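Local structure of ATP-dependent Clp protease adapter protein ClpS 2 (Agrobacterium tumefaciens, 4YJM) at residues M27-D32 with P94-T99. The protein probably modulates the substrate specificity of ATP-dependent degradation by ClpAP, acting as an N-degron adaptor that binds the N-terminal domain of the chaperone ClpA. Sequence-based numbering, arbitrary orientation.
Sequences MLLNDD and PLMFTT
Met27 and Thr98 form a hydrogen-bonded pair of the antiparallel sheet in the ClpS fold, where central strand 23-29 runs beside outer strand 97-101. Met27 N reaches Thr98 O at 2.9 Å, and Thr98 N returns a bond to Met27 O. Leu29 N adds a third, to Met96 O.

Packing is tight on the face carrying Leu28 and Phe97, which helices 36-47 and 74-91 cover. Leu28 swings CG away from its own N (chi1 168°), which lays CD1 over one face of the Phe97 ring, a CH-pi contact 3.9 Å from the centroid. The same methyl meets Leu95 CD1 at 3.7 Å, so branched and flat apolar side chains fill this side closely.

On the other face Met27 is buried against Ser66 and Val68. Leu29, Met96 and Thr98 are partly exposed: Leu29 CD1 lies 3.6 Å from Met96 CG, and beta-branched Thr98 suits a strand here, its CG2 packing 3.9 Å from Leu29 CD1. Beyond Leu29 the chains separate. The Asp31 carboxylate rests against Pro94 CG, and its short acceptor side chain suits a turn where Tyr33 N and Thr34 N bond to OD1. One water bridges the gap, donating to Leu29 O and Asp31 OD2 and accepting from Met96 N at 3.1 Å.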
ATOM      1  N   MET A  27       0.513  -4.586   1.293  1.00 23.73           N
ATOM      2  CA  MET A  27       1.249  -4.647   0.027  1.00 25.85           C
ATOM      3  C   MET A  27       0.680  -3.628  -0.929  1.00 35.52           C
ATOM      4  O   MET A  27      -0.512  -3.573  -1.107  1.00 27.57           O
ATOM      5  CB  MET A  27       1.138  -6.037  -0.654  1.00 30.49           C
ATOM      6  CG  MET A  27       1.451  -7.249   0.234  1.00 37.50           C
ATOM      7  SD  MET A  27       3.128  -7.163   0.801  1.00 35.47           S
ATOM      8  CE  MET A  27       4.032  -7.613  -0.706  1.00 42.39           C
ATOM      9  N   LEU A  28       1.542  -2.854  -1.561  1.00 26.33           N
ATOM     10  CA  LEU A  28       1.204  -2.115  -2.779  1.00 25.60           C
ATOM     11  C   LEU A  28       1.439  -2.976  -4.021  1.00 26.56           C
ATOM     12  O   LEU A  28       2.538  -3.544  -4.198  1.00 30.67           O
ATOM     13  CB  LEU A  28       2.061  -0.844  -2.856  1.00 29.83           C
ATOM     14  CG  LEU A  28       2.018  -0.137  -4.217  1.00 33.48           C
ATOM     15  CD1 LEU A  28       0.653   0.533  -4.421  1.00 39.00           C
ATOM     16  CD2 LEU A  28       3.156   0.854  -4.345  1.00 35.05           C
ATOM     17  N   LEU A  29       0.453  -3.031  -4.926  1.00 31.85           N
ATOM     18  CA  LEU A  29       0.588  -3.770  -6.187  1.00 32.75           C
ATOM     19  C   LEU A  29       0.969  -2.860  -7.343  1.00 34.84           C
ATOM     20  O   LEU A  29       0.536  -1.718  -7.406  1.00 35.28           O
ATOM     21  CB  LEU A  29      -0.709  -4.503  -6.569  1.00 39.41           C
ATOM     22  CG  LEU A  29      -1.344  -5.430  -5.531  1.00 37.61           C
ATOM     23  CD1 LEU A  29      -2.490  -6.206  -6.207  1.00 42.72           C
ATOM     24  CD2 LEU A  29      -0.325  -6.404  -4.953  1.00 40.74           C
ATOM     25  N   ASN A  30       1.774  -3.373  -8.253  1.00 40.92           N
ATOM     26  CA  ASN A  30       2.130  -2.632  -9.452  1.00 56.02           C
ATOM     27  C   ASN A  30       0.933  -2.481 -10.361  1.00 51.24           C
ATOM     28  O   ASN A  30       0.075  -3.358 -10.396  1.00 42.20           O
ATOM     29  CB  ASN A  30       3.263  -3.333 -10.201  1.00 64.87           C
ATOM     30  CG  ASN A  30       3.676  -2.594 -11.476  1.00 56.97           C
ATOM     31  OD1 ASN A  30       4.153  -1.459 -11.425  1.00 53.77           O
ATOM     32  ND2 ASN A  30       3.513  -3.252 -12.623  1.00 55.07           N
ATOM     33  N   ASP A  31       0.864  -1.353 -11.067  1.00 46.26           N
ATOM     34  CA  ASP A  31       0.005  -1.252 -12.249  1.00 44.16           C
ATOM     35  C   ASP A  31       0.556  -0.247 -13.246  1.00 51.03           C
ATOM     36  O   ASP A  31       1.464   0.544 -12.920  1.00 44.61           O
ATOM     37  CB  ASP A  31      -1.433  -0.882 -11.869  1.00 41.85           C
ATOM     38  CG  ASP A  31      -1.586   0.580 -11.401  1.00 41.80           C
ATOM     39  OD1 ASP A  31      -1.385   1.501 -12.205  1.00 52.12           O
ATOM     40  OD2 ASP A  31      -1.927   0.791 -10.224  1.00 41.03           O
ATOM     41  N   ASP A  32      -0.047  -0.264 -14.428  1.00 49.19           N
ATOM     42  CA  ASP A  32       0.365   0.560 -15.564  1.00 60.35           C
ATOM     43  C   ASP A  32      -0.338   1.902 -15.681  1.00 48.39           C
ATOM     44  O   ASP A  32      -0.062   2.637 -16.623  1.00 50.37           O
ATOM     45  CB  ASP A  32       0.093  -0.168 -16.889  1.00 91.30           C
ATOM     46  CG  ASP A  32       0.825  -1.476 -17.018  1.00 76.33           C
ATOM     47  OD1 ASP A  32       1.894  -1.633 -16.398  1.00 80.25           O
ATOM     48  OD2 ASP A  32       0.328  -2.341 -17.775  1.00 66.48           O
ATOM     49  N   PRO A  94      -6.745   1.932 -11.176  1.00 48.30           N
ATOM     50  CA  PRO A  94      -6.727   0.537 -10.717  1.00 47.46           C
ATOM     51  C   PRO A  94      -5.865   0.312  -9.476  1.00 44.54           C
ATOM     52  O   PRO A  94      -5.721  -0.834  -9.069  1.00 37.10           O
ATOM     53  CB  PRO A  94      -6.155  -0.211 -11.931  1.00 53.27           C
ATOM     54  CG  PRO A  94      -5.229   0.756 -12.552  1.00 58.87           C
ATOM     55  CD  PRO A  94      -5.885   2.120 -12.364  1.00 56.39           C
ATOM     56  N   LEU A  95      -5.311   1.380  -8.896  1.00 39.83           N
ATOM     57  CA  LEU A  95      -4.485   1.289  -7.686  1.00 32.70           C
ATOM     58  C   LEU A  95      -5.049   0.329  -6.643  1.00 34.48           C
ATOM     59  O   LEU A  95      -6.197   0.447  -6.214  1.00 32.33           O
ATOM     60  CB  LEU A  95      -4.333   2.684  -7.046  1.00 31.56           C
ATOM     61  CG  LEU A  95      -3.476   2.755  -5.784  1.00 32.54           C
ATOM     62  CD1 LEU A  95      -2.024   2.393  -6.105  1.00 32.65           C
ATOM     63  CD2 LEU A  95      -3.574   4.145  -5.246  1.00 24.96           C
ATOM     64  N   MET A  96      -4.220  -0.611  -6.223  1.00 28.06           N
ATOM     65  CA  MET A  96      -4.621  -1.657  -5.285  1.00 29.92           C
ATOM     66  C   MET A  96      -3.613  -1.927  -4.181  1.00 27.40           C
ATOM     67  O   MET A  96      -2.417  -2.153  -4.450  1.00 28.65           O
ATOM     68  CB  MET A  96      -4.857  -2.967  -6.071  1.00 40.42           C
ATOM     69  CG  MET A  96      -5.284  -4.157  -5.198  1.00 43.45           C
ATOM     70  SD  MET A  96      -6.902  -3.927  -4.441  1.00 44.57           S
ATOM     71  CE  MET A  96      -7.875  -3.650  -5.894  1.00 43.23           C
ATOM     72  N   PHE A  97      -4.096  -1.871  -2.934  1.00 28.43           N
ATOM     73  CA  PHE A  97      -3.355  -2.320  -1.762  1.00 26.84           C
ATOM     74  C   PHE A  97      -4.028  -3.574  -1.210  1.00 28.45           C
ATOM     75  O   PHE A  97      -5.253  -3.637  -1.178  1.00 31.64           O
ATOM     76  CB  PHE A  97      -3.301  -1.270  -0.691  1.00 26.32           C
ATOM     77  CG  PHE A  97      -2.519  -0.049  -1.068  1.00 22.41           C
ATOM     78  CD1 PHE A  97      -1.293   0.187  -0.491  1.00 25.49           C
ATOM     79  CD2 PHE A  97      -3.034   0.886  -1.974  1.00 25.04           C
ATOM     80  CE1 PHE A  97      -0.572   1.331  -0.821  1.00 34.01           C
ATOM     81  CE2 PHE A  97      -2.328   2.027  -2.292  1.00 26.05           C
ATOM     82  CZ  PHE A  97      -1.111   2.247  -1.729  1.00 32.82           C
ATOM     83  N   THR A  98      -3.230  -4.565  -0.803  1.00 29.36           N
ATOM     84  CA  THR A  98      -3.775  -5.831  -0.291  1.00 28.34           C
ATOM     85  C   THR A  98      -3.158  -6.129   1.074  1.00 29.49           C
ATOM     86  O   THR A  98      -2.208  -5.472   1.476  1.00 25.36           O
ATOM     87  CB  THR A  98      -3.484  -7.013  -1.251  1.00 29.58           C
ATOM     88  OG1 THR A  98      -2.066  -7.226  -1.295  1.00 35.25           O
ATOM     89  CG2 THR A  98      -3.921  -6.709  -2.649  1.00 38.72           C
ATOM     90  N   THR A  99      -3.674  -7.122   1.793  1.00 22.87           N
ATOM     91  CA  THR A  99      -2.986  -7.606   2.985  1.00 25.55           C
ATOM     92  C   THR A  99      -2.614  -9.069   2.828  1.00 25.39           C
ATOM     93  O   THR A  99      -3.246  -9.820   2.097  1.00 27.40           O
ATOM     94  CB  THR A  99      -3.838  -7.472   4.257  1.00 24.60           C
ATOM     95  OG1 THR A  99      -4.937  -8.388   4.203  1.00 34.75           O
ATOM     96  CG2 THR A  99      -4.376  -6.050   4.426  1.00 25.21           C
TER
HETATM   97  O   HOH W   1      -1.949  -1.084  -8.234  1.00 32.40           O